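PDB 3BS4: KaiC-like domain-containing protein from Pyrococcus horikoshii, which is of unknown function but, as a KaiC-like protein, probably has a RecA-type fold, and holds an unidentified peptide. Local coordinates for residues Asn81-Thr89 / Tyr119-Trp130; Ser112-Ala120 / Glu159-Val170. All blocks are in the same frame, centred on the assembly; numbering follows the deposited sequence.

How the interactions relate
Helix 115-132 takes part in both contacts, its C-terminal two thirds in interaction 1 and its N-terminal end, with the residues before it, in interaction 2; the two centres lie about 17 Å apart. Interaction 1 seats the helix on strand 84-87 of the central sheet and is largely buried, with methyl groups set against aromatic rings and a hydrogen bond near either end. Interaction 2 joins it to helix 157-173 and is only partly buried: a proline knob forms the close part, and a water bridges the polar side. Tyr119 belongs to both, meeting Thr89 in the first and Tyr163 in the second, and the bound peptide touches residues of each.

Interaction 1: residues Asn81-Thr89 / Tyr119-Trp130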
# COMPACT_ATOMS: atom_id res chain seq x y z
N ASN A 81 -13.51 -15.07 -3.64
CA ASN A 81 -14.48 -14.37 -4.47
C ASN A 81 -13.84 -13.39 -5.45
O ASN A 81 -14.52 -12.58 -6.05
CB ASN A 81 -15.55 -13.69 -3.59
CG ASN A 81 -16.53 -14.71 -2.98
OD1 ASN A 81 -17.47 -15.15 -3.64
ND2 ASN A 81 -16.29 -15.10 -1.72
N HIS A 82 -12.52 -13.50 -5.59
CA HIS A 82 -11.76 -12.80 -6.65
C HIS A 82 -11.71 -11.28 -6.49
O HIS A 82 -11.43 -10.58 -7.45
CB HIS A 82 -12.30 -13.18 -8.05
CG HIS A 82 -12.01 -14.61 -8.41
ND1 HIS A 82 -13.01 -15.54 -8.61
CD2 HIS A 82 -10.84 -15.26 -8.57
CE1 HIS A 82 -12.46 -16.71 -8.89
NE2 HIS A 82 -11.15 -16.57 -8.88
N ARG A 83 -11.98 -10.79 -5.28
CA ARG A 83 -11.93 -9.35 -5.02
C ARG A 83 -10.52 -8.91 -4.62
O ARG A 83 -10.11 -7.79 -4.91
CB ARG A 83 -12.88 -8.96 -3.89
CG ARG A 83 -14.36 -9.29 -4.19
CD ARG A 83 -14.80 -8.61 -5.48
NE ARG A 83 -16.26 -8.50 -5.56
CZ ARG A 83 -17.08 -9.46 -5.99
NH1 ARG A 83 -16.60 -10.64 -6.40
NH2 ARG A 83 -18.38 -9.25 -6.01
N LEU A 84 -9.82 -9.81 -3.93
CA LEU A 84 -8.48 -9.52 -3.42
C LEU A 84 -7.46 -10.45 -4.07
O LEU A 84 -7.70 -11.66 -4.18
CB LEU A 84 -8.50 -9.72 -1.90
CG LEU A 84 -7.18 -9.62 -1.13
CD1 LEU A 84 -6.58 -8.21 -1.29
CD2 LEU A 84 -7.40 -10.00 0.33
N ALA A 85 -6.33 -9.88 -4.51
CA ALA A 85 -5.19 -10.67 -4.99
C ALA A 85 -4.01 -10.33 -4.09
O ALA A 85 -3.81 -9.17 -3.77
CB ALA A 85 -4.86 -10.33 -6.42
N ILE A 86 -3.26 -11.35 -3.68
CA ILE A 86 -2.09 -11.12 -2.83
C ILE A 86 -0.87 -11.69 -3.50
O ILE A 86 -0.88 -12.85 -3.93
CB ILE A 86 -2.23 -11.74 -1.41
CG1 ILE A 86 -3.44 -11.12 -0.68
CG2 ILE A 86 -0.95 -11.53 -0.60
CD1 ILE A 86 -3.75 -11.72 0.68
N VAL A 87 0.18 -10.88 -3.64
CA VAL A 87 1.49 -11.42 -3.97
C VAL A 87 2.21 -11.56 -2.64
O VAL A 87 2.52 -10.56 -1.98
CB VAL A 87 2.29 -10.52 -4.92
CG1 VAL A 87 3.67 -11.13 -5.24
CG2 VAL A 87 1.50 -10.23 -6.22
N ASP A 88 2.46 -12.80 -2.23
CA ASP A 88 3.10 -13.03 -0.94
C ASP A 88 4.61 -12.97 -1.07
O ASP A 88 5.31 -13.99 -1.11
CB ASP A 88 2.61 -14.34 -0.30
CG ASP A 88 3.16 -14.55 1.10
OD1 ASP A 88 3.82 -13.64 1.63
OD2 ASP A 88 2.91 -15.63 1.68
N THR A 89 5.10 -11.75 -1.15
CA THR A 89 6.53 -11.50 -1.29
C THR A 89 7.28 -12.01 -0.05
O THR A 89 8.37 -12.60 -0.16
CB THR A 89 6.74 -10.00 -1.53
OG1 THR A 89 6.06 -9.64 -2.74
CG2 THR A 89 8.23 -9.66 -1.68
N TYR A 119 7.12 -9.37 -10.65
CA TYR A 119 5.88 -8.72 -10.20
C TYR A 119 4.95 -8.43 -11.37
O TYR A 119 3.74 -8.62 -11.27
CB TYR A 119 6.17 -7.39 -9.51
CG TYR A 119 6.42 -7.47 -8.03
CD1 TYR A 119 5.65 -8.29 -7.19
CD2 TYR A 119 7.36 -6.64 -7.44
CE1 TYR A 119 5.88 -8.32 -5.80
CE2 TYR A 119 7.60 -6.66 -6.08
CZ TYR A 119 6.88 -7.51 -5.27
OH TYR A 119 7.11 -7.49 -3.92
N ALA A 120 5.52 -7.96 -12.48
CA ALA A 120 4.70 -7.55 -13.62
C ALA A 120 3.91 -8.74 -14.15
O ALA A 120 2.75 -8.61 -14.49
CB ALA A 120 5.57 -6.95 -14.72
N LYS A 121 4.56 -9.90 -14.17
CA LYS A 121 3.92 -11.12 -14.64
C LYS A 121 2.77 -11.51 -13.72
O LYS A 121 1.70 -11.87 -14.18
CB LYS A 121 4.96 -12.24 -14.76
CG LYS A 121 6.11 -11.87 -15.68
CD LYS A 121 7.16 -12.99 -15.75
CE LYS A 121 8.27 -12.65 -16.74
NZ LYS A 121 7.80 -12.56 -18.14
N ALA A 122 3.01 -11.43 -12.40
CA ALA A 122 1.96 -11.76 -11.41
C ALA A 122 0.79 -10.81 -11.55
O ALA A 122 -0.37 -11.23 -11.55
CB ALA A 122 2.51 -11.69 -9.97
N VAL A 123 1.10 -9.52 -11.66
CA VAL A 123 0.06 -8.52 -11.81
C VAL A 123 -0.75 -8.78 -13.09
O VAL A 123 -1.98 -8.75 -13.04
CB VAL A 123 0.65 -7.11 -11.78
CG1 VAL A 123 -0.43 -6.09 -12.16
CG2 VAL A 123 1.20 -6.82 -10.37
N GLU A 124 -0.07 -9.04 -14.20
CA GLU A 124 -0.77 -9.32 -15.46
C GLU A 124 -1.71 -10.51 -15.27
O GLU A 124 -2.86 -10.48 -15.73
CB GLU A 124 0.22 -9.60 -16.59
CG GLU A 124 -0.45 -9.78 -17.95
CD GLU A 124 0.53 -9.90 -19.11
OE1 GLU A 124 1.74 -10.07 -18.87
OE2 GLU A 124 0.07 -9.84 -20.27
N ASP A 125 -1.23 -11.54 -14.58
CA ASP A 125 -2.03 -12.74 -14.37
C ASP A 125 -3.30 -12.45 -13.54
O ASP A 125 -4.40 -12.91 -13.92
CB ASP A 125 -1.18 -13.89 -13.84
CG ASP A 125 -0.31 -14.53 -14.95
OD1 ASP A 125 -0.47 -14.16 -16.15
OD2 ASP A 125 0.53 -15.40 -14.64
N HIS A 126 -3.17 -11.65 -12.48
CA HIS A 126 -4.34 -11.23 -11.67
C HIS A 126 -5.31 -10.45 -12.52
O HIS A 126 -6.53 -10.61 -12.40
CB HIS A 126 -4.00 -10.20 -10.58
CG HIS A 126 -2.93 -10.60 -9.63
ND1 HIS A 126 -2.57 -11.90 -9.39
CD2 HIS A 126 -2.16 -9.84 -8.82
CE1 HIS A 126 -1.61 -11.93 -8.48
NE2 HIS A 126 -1.34 -10.69 -8.12
N LYS A 127 -4.77 -9.54 -13.33
CA LYS A 127 -5.63 -8.63 -14.07
C LYS A 127 -6.33 -9.39 -15.19
O LYS A 127 -7.43 -9.03 -15.58
CB LYS A 127 -4.82 -7.47 -14.66
CG LYS A 127 -4.37 -6.48 -13.61
CD LYS A 127 -3.94 -5.18 -14.25
CE LYS A 127 -3.38 -4.19 -13.20
NZ LYS A 127 -2.92 -2.95 -13.90
N LYS A 128 -5.69 -10.44 -15.71
CA LYS A 128 -6.35 -11.27 -16.75
C LYS A 128 -7.56 -11.98 -16.15
O LYS A 128 -8.61 -12.09 -16.80
CB LYS A 128 -5.36 -12.28 -17.35
CG LYS A 128 -5.87 -13.04 -18.58
CD LYS A 128 -4.79 -13.99 -19.12
CE LYS A 128 -5.16 -14.59 -20.48
NZ LYS A 128 -5.55 -13.51 -21.44
N VAL A 129 -7.43 -12.46 -14.91
CA VAL A 129 -8.57 -13.08 -14.23
C VAL A 129 -9.69 -12.06 -14.04
O VAL A 129 -10.85 -12.32 -14.37
CB VAL A 129 -8.19 -13.73 -12.87
CG1 VAL A 129 -9.41 -14.32 -12.18
CG2 VAL A 129 -7.11 -14.80 -13.05
N TRP A 130 -9.35 -10.88 -13.50
CA TRP A 130 -10.36 -9.85 -13.30
C TRP A 130 -11.04 -9.48 -14.59
O TRP A 130 -12.27 -9.27 -14.62
CB TRP A 130 -9.74 -8.60 -12.67
CG TRP A 130 -9.42 -8.76 -11.21
CD1 TRP A 130 -10.13 -9.47 -10.29
CD2 TRP A 130 -8.35 -8.14 -10.48
NE1 TRP A 130 -9.57 -9.35 -9.04
CE2 TRP A 130 -8.47 -8.53 -9.13
CE3 TRP A 130 -7.30 -7.29 -10.85
CZ2 TRP A 130 -7.57 -8.11 -8.15
CZ3 TRP A 130 -6.41 -6.87 -9.87
CH2 TRP A 130 -6.56 -7.28 -8.54
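Ala85 and Val87, on the same face of strand 84-87, are the bumps that fit between the larger side chains of helix 119-130, which runs nearly antiparallel to the strand at 9.8 Å between axes. This is a helix of an alpha/beta fold packed on strand 84-87, one in from the outermost strand 103-104 of the central sheet. The methyl of Ala85 sits over one face of the His126 ring in a CH-pi contact, CB lying 3.7 Å from the ring centroid, while Ala122 O lies over the opposite face; CB also meets the six-membered part of Trp130, 3.9 Å from CZ2. Val87 divides its branches. With CG1 anti to the backbone N (chi1 180°), that methyl reaches the edge of the Tyr119 ring at CE1, 3.6 Å away, and CG2 dips between Ala122 CB and the edge of His126, 3.4 Å from NE2.

Both ends are closed by polar bonds. Trp130 NE1 donates to His82 O at 2.7 Å, the oxygen close to the indole plane but the N-H angle bent to 142°. His82 carries positive phi as the C-prime residue of a Schellman motif ending helix 75-80, so the bond ties Trp130 to that turn. Beyond Val87, Tyr119 OH and Thr89 OG1 share a hydrogen bond of 2.7 Å, and Tyr151 OH is a further partner of the tyrosine. His126 also meets Trp104 edge-to-face and an aromatic side chain of the bound peptide. His126 NE2 is buried with no polar partner, its near neighbour here being a methyl, which would probably favour the neutral imidazole.

Interaction 2: residues Ser112-Ala120 / Glu159-Val170; sequences SETLPIKYA and ETLRYLETSAEV
Pro116 enters helix 159-170 as a knob into a hole made by Tyr163, Thr166, Ser167 and Val170, in a helix-helix packing whose axes come within 9.0 Å at a crossing angle of -40°. The packing is close around the proline ring: CG lies 3.7 Å from Tyr163 CE1 and near Ser167 OG, while CB meets Val170 CG2. One turn on, Ala120 CB touches the other methyl, Val170 CG1. Tyr163, its CG anti to the backbone N (chi1 164°), brings the CD1-CE1 side of its ring obliquely against Leu115 and Pro116, and its OH ends 3.2 Å from Tyr119 CE2, at the edge of that ring and in its plane. The same hydroxyl hydrogen-bonds a polar side chain of the bound peptide. An alanine in place of Tyr163 would probably open a gap beside Leu115 and Pro116 and leave that peptide group without its hydroxyl partner.

Ser112 is itself buried, its CB against Glu159 O; the looser, solvent side lies just beyond, where the exposed Arg162 brings NH2 only to 3.7 Å from Ser112 OG. Here a water takes over, donating to Ser112 O at 2.7 Å and hydrogen-bonded to Thr166 OG1 at 3.0 Å.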
# COMPACT_ATOMS: atom_id res chain seq x y z
N SER A 112 17.17 -7.54 -6.89
CA SER A 112 16.77 -6.20 -7.24
C SER A 112 16.59 -6.07 -8.75
O SER A 112 15.91 -5.16 -9.20
CB SER A 112 17.80 -5.19 -6.72
OG SER A 112 19.10 -5.52 -7.18
N GLU A 113 17.20 -6.99 -9.52
CA GLU A 113 17.12 -7.00 -10.98
C GLU A 113 15.97 -7.85 -11.53
O GLU A 113 15.40 -7.54 -12.56
CB GLU A 113 18.43 -7.53 -11.57
CG GLU A 113 19.69 -6.82 -11.08
CD GLU A 113 20.96 -7.41 -11.68
OE1 GLU A 113 21.15 -8.64 -11.60
OE2 GLU A 113 21.76 -6.63 -12.24
N THR A 114 15.68 -8.97 -10.87
CA THR A 114 14.67 -9.90 -11.40
C THR A 114 13.26 -9.61 -10.89
O THR A 114 12.27 -9.94 -11.56
CB THR A 114 14.97 -11.37 -11.02
OG1 THR A 114 14.85 -11.53 -9.60
CG2 THR A 114 16.38 -11.78 -11.47
N LEU A 115 13.17 -9.00 -9.71
CA LEU A 115 11.88 -8.83 -9.04
C LEU A 115 10.85 -8.00 -9.86
O LEU A 115 9.68 -8.40 -9.92
CB LEU A 115 12.07 -8.26 -7.63
CG LEU A 115 10.82 -8.23 -6.75
CD1 LEU A 115 10.14 -9.60 -6.70
CD2 LEU A 115 11.13 -7.74 -5.34
N PRO A 116 11.25 -6.86 -10.45
CA PRO A 116 10.27 -6.07 -11.21
C PRO A 116 9.50 -6.85 -12.28
O PRO A 116 8.27 -6.75 -12.32
CB PRO A 116 11.13 -4.97 -11.85
CG PRO A 116 12.17 -4.73 -10.81
CD PRO A 116 12.54 -6.15 -10.39
N ILE A 117 10.19 -7.62 -13.12
CA ILE A 117 9.50 -8.39 -14.17
C ILE A 117 8.67 -9.53 -13.56
O ILE A 117 7.59 -9.87 -14.08
CB ILE A 117 10.48 -8.88 -15.30
CG1 ILE A 117 9.70 -9.39 -16.51
CG2 ILE A 117 11.45 -9.91 -14.80
CD1 ILE A 117 9.41 -8.28 -17.50
N LYS A 118 9.13 -10.10 -12.46
CA LYS A 118 8.36 -11.15 -11.80
C LYS A 118 7.05 -10.58 -11.21
O LYS A 118 5.99 -11.21 -11.30
CB LYS A 118 9.19 -11.90 -10.76
CG LYS A 118 10.30 -12.70 -11.46
CD LYS A 118 11.06 -13.62 -10.52
CE LYS A 118 11.95 -14.53 -11.37
NZ LYS A 118 12.83 -15.39 -10.51
N TYR A 119 7.12 -9.37 -10.65
CA TYR A 119 5.88 -8.72 -10.20
C TYR A 119 4.95 -8.43 -11.37
O TYR A 119 3.74 -8.62 -11.27
CB TYR A 119 6.17 -7.39 -9.51
CG TYR A 119 6.42 -7.47 -8.03
CD1 TYR A 119 5.65 -8.29 -7.19
CD2 TYR A 119 7.36 -6.64 -7.44
CE1 TYR A 119 5.88 -8.32 -5.80
CE2 TYR A 119 7.60 -6.66 -6.08
CZ TYR A 119 6.88 -7.51 -5.27
OH TYR A 119 7.11 -7.49 -3.92
N ALA A 120 5.52 -7.96 -12.48
CA ALA A 120 4.70 -7.55 -13.62
C ALA A 120 3.91 -8.74 -14.15
O ALA A 120 2.75 -8.61 -14.49
CB ALA A 120 5.57 -6.95 -14.72
N GLU A 159 20.99 -1.18 -4.05
CA GLU A 159 20.14 -2.13 -4.77
C GLU A 159 18.69 -1.69 -4.78
O GLU A 159 18.01 -1.80 -5.81
CB GLU A 159 20.26 -3.54 -4.17
CG GLU A 159 21.55 -4.25 -4.54
CD GLU A 159 21.85 -5.48 -3.68
OE1 GLU A 159 21.16 -5.73 -2.66
OE2 GLU A 159 22.82 -6.21 -4.02
N THR A 160 18.22 -1.18 -3.64
CA THR A 160 16.82 -0.74 -3.53
C THR A 160 16.57 0.47 -4.42
O THR A 160 15.56 0.55 -5.11
CB THR A 160 16.45 -0.46 -2.06
OG1 THR A 160 16.76 -1.62 -1.27
CG2 THR A 160 14.98 -0.10 -1.91
N LEU A 161 17.53 1.39 -4.46
CA LEU A 161 17.39 2.55 -5.33
C LEU A 161 17.33 2.16 -6.80
O LEU A 161 16.52 2.71 -7.54
CB LEU A 161 18.53 3.55 -5.06
CG LEU A 161 18.34 4.30 -3.73
CD1 LEU A 161 19.64 4.90 -3.21
CD2 LEU A 161 17.27 5.39 -3.85
N ARG A 162 18.17 1.22 -7.20
CA ARG A 162 18.14 0.70 -8.59
C ARG A 162 16.84 -0.04 -8.84
O ARG A 162 16.23 0.10 -9.90
CB ARG A 162 19.31 -0.25 -8.85
CG ARG A 162 20.65 0.42 -8.82
CD ARG A 162 21.70 -0.42 -9.56
NE ARG A 162 21.61 -1.86 -9.26
CZ ARG A 162 22.33 -2.48 -8.33
NH1 ARG A 162 23.19 -1.81 -7.59
NH2 ARG A 162 22.18 -3.79 -8.15
N TYR A 163 16.42 -0.84 -7.87
CA TYR A 163 15.16 -1.58 -7.97
C TYR A 163 13.95 -0.67 -8.22
O TYR A 163 13.08 -0.96 -9.07
CB TYR A 163 14.95 -2.41 -6.69
CG TYR A 163 13.54 -2.88 -6.53
CD1 TYR A 163 13.05 -3.94 -7.29
CD2 TYR A 163 12.69 -2.25 -5.63
CE1 TYR A 163 11.74 -4.37 -7.16
CE2 TYR A 163 11.36 -2.67 -5.48
CZ TYR A 163 10.90 -3.74 -6.26
OH TYR A 163 9.60 -4.19 -6.16
N LEU A 164 13.89 0.45 -7.49
CA LEU A 164 12.80 1.41 -7.65
C LEU A 164 12.78 1.95 -9.07
O LEU A 164 11.70 2.15 -9.63
CB LEU A 164 12.89 2.58 -6.65
CG LEU A 164 12.65 2.20 -5.19
CD1 LEU A 164 13.09 3.34 -4.25
CD2 LEU A 164 11.18 1.83 -4.97
N GLU A 165 13.97 2.20 -9.63
CA GLU A 165 14.01 2.74 -10.98
C GLU A 165 13.68 1.68 -12.03
O GLU A 165 12.89 1.93 -12.93
CB GLU A 165 15.35 3.44 -11.27
CG GLU A 165 15.38 4.16 -12.65
CD GLU A 165 14.31 5.23 -12.84
OE1 GLU A 165 13.73 5.75 -11.85
OE2 GLU A 165 14.04 5.58 -14.02
N THR A 166 14.23 0.49 -11.88
CA THR A 166 13.92 -0.60 -12.83
C THR A 166 12.44 -0.95 -12.80
O THR A 166 11.85 -1.26 -13.83
CB THR A 166 14.76 -1.85 -12.50
OG1 THR A 166 16.15 -1.51 -12.53
CG2 THR A 166 14.49 -2.96 -13.50
N SER A 167 11.83 -0.91 -11.61
CA SER A 167 10.38 -1.09 -11.48
C SER A 167 9.63 -0.08 -12.31
O SER A 167 8.71 -0.42 -13.03
CB SER A 167 9.96 -0.95 -10.02
OG SER A 167 10.57 -1.93 -9.24
N ALA A 168 10.04 1.18 -12.21
CA ALA A 168 9.36 2.24 -12.97
C ALA A 168 9.53 1.98 -14.46
O ALA A 168 8.58 2.16 -15.23
CB ALA A 168 9.90 3.60 -12.59
N GLU A 169 10.71 1.52 -14.86
CA GLU A 169 11.00 1.23 -16.27
C GLU A 169 10.11 0.10 -16.80
O GLU A 169 9.57 0.18 -17.91
CB GLU A 169 12.47 0.85 -16.45
CG GLU A 169 13.47 1.97 -16.20
CD GLU A 169 14.90 1.45 -16.09
OE1 GLU A 169 15.17 0.33 -16.59
OE2 GLU A 169 15.77 2.15 -15.51
N VAL A 170 9.97 -0.96 -16.01
CA VAL A 170 9.10 -2.08 -16.39
C VAL A 170 7.63 -1.64 -16.51
O VAL A 170 6.95 -2.01 -17.47
CB VAL A 170 9.23 -3.25 -15.39
CG1 VAL A 170 8.10 -4.27 -15.59
CG2 VAL A 170 10.59 -3.91 -15.54
O HOH W 1 17.31 -3.24 -10.43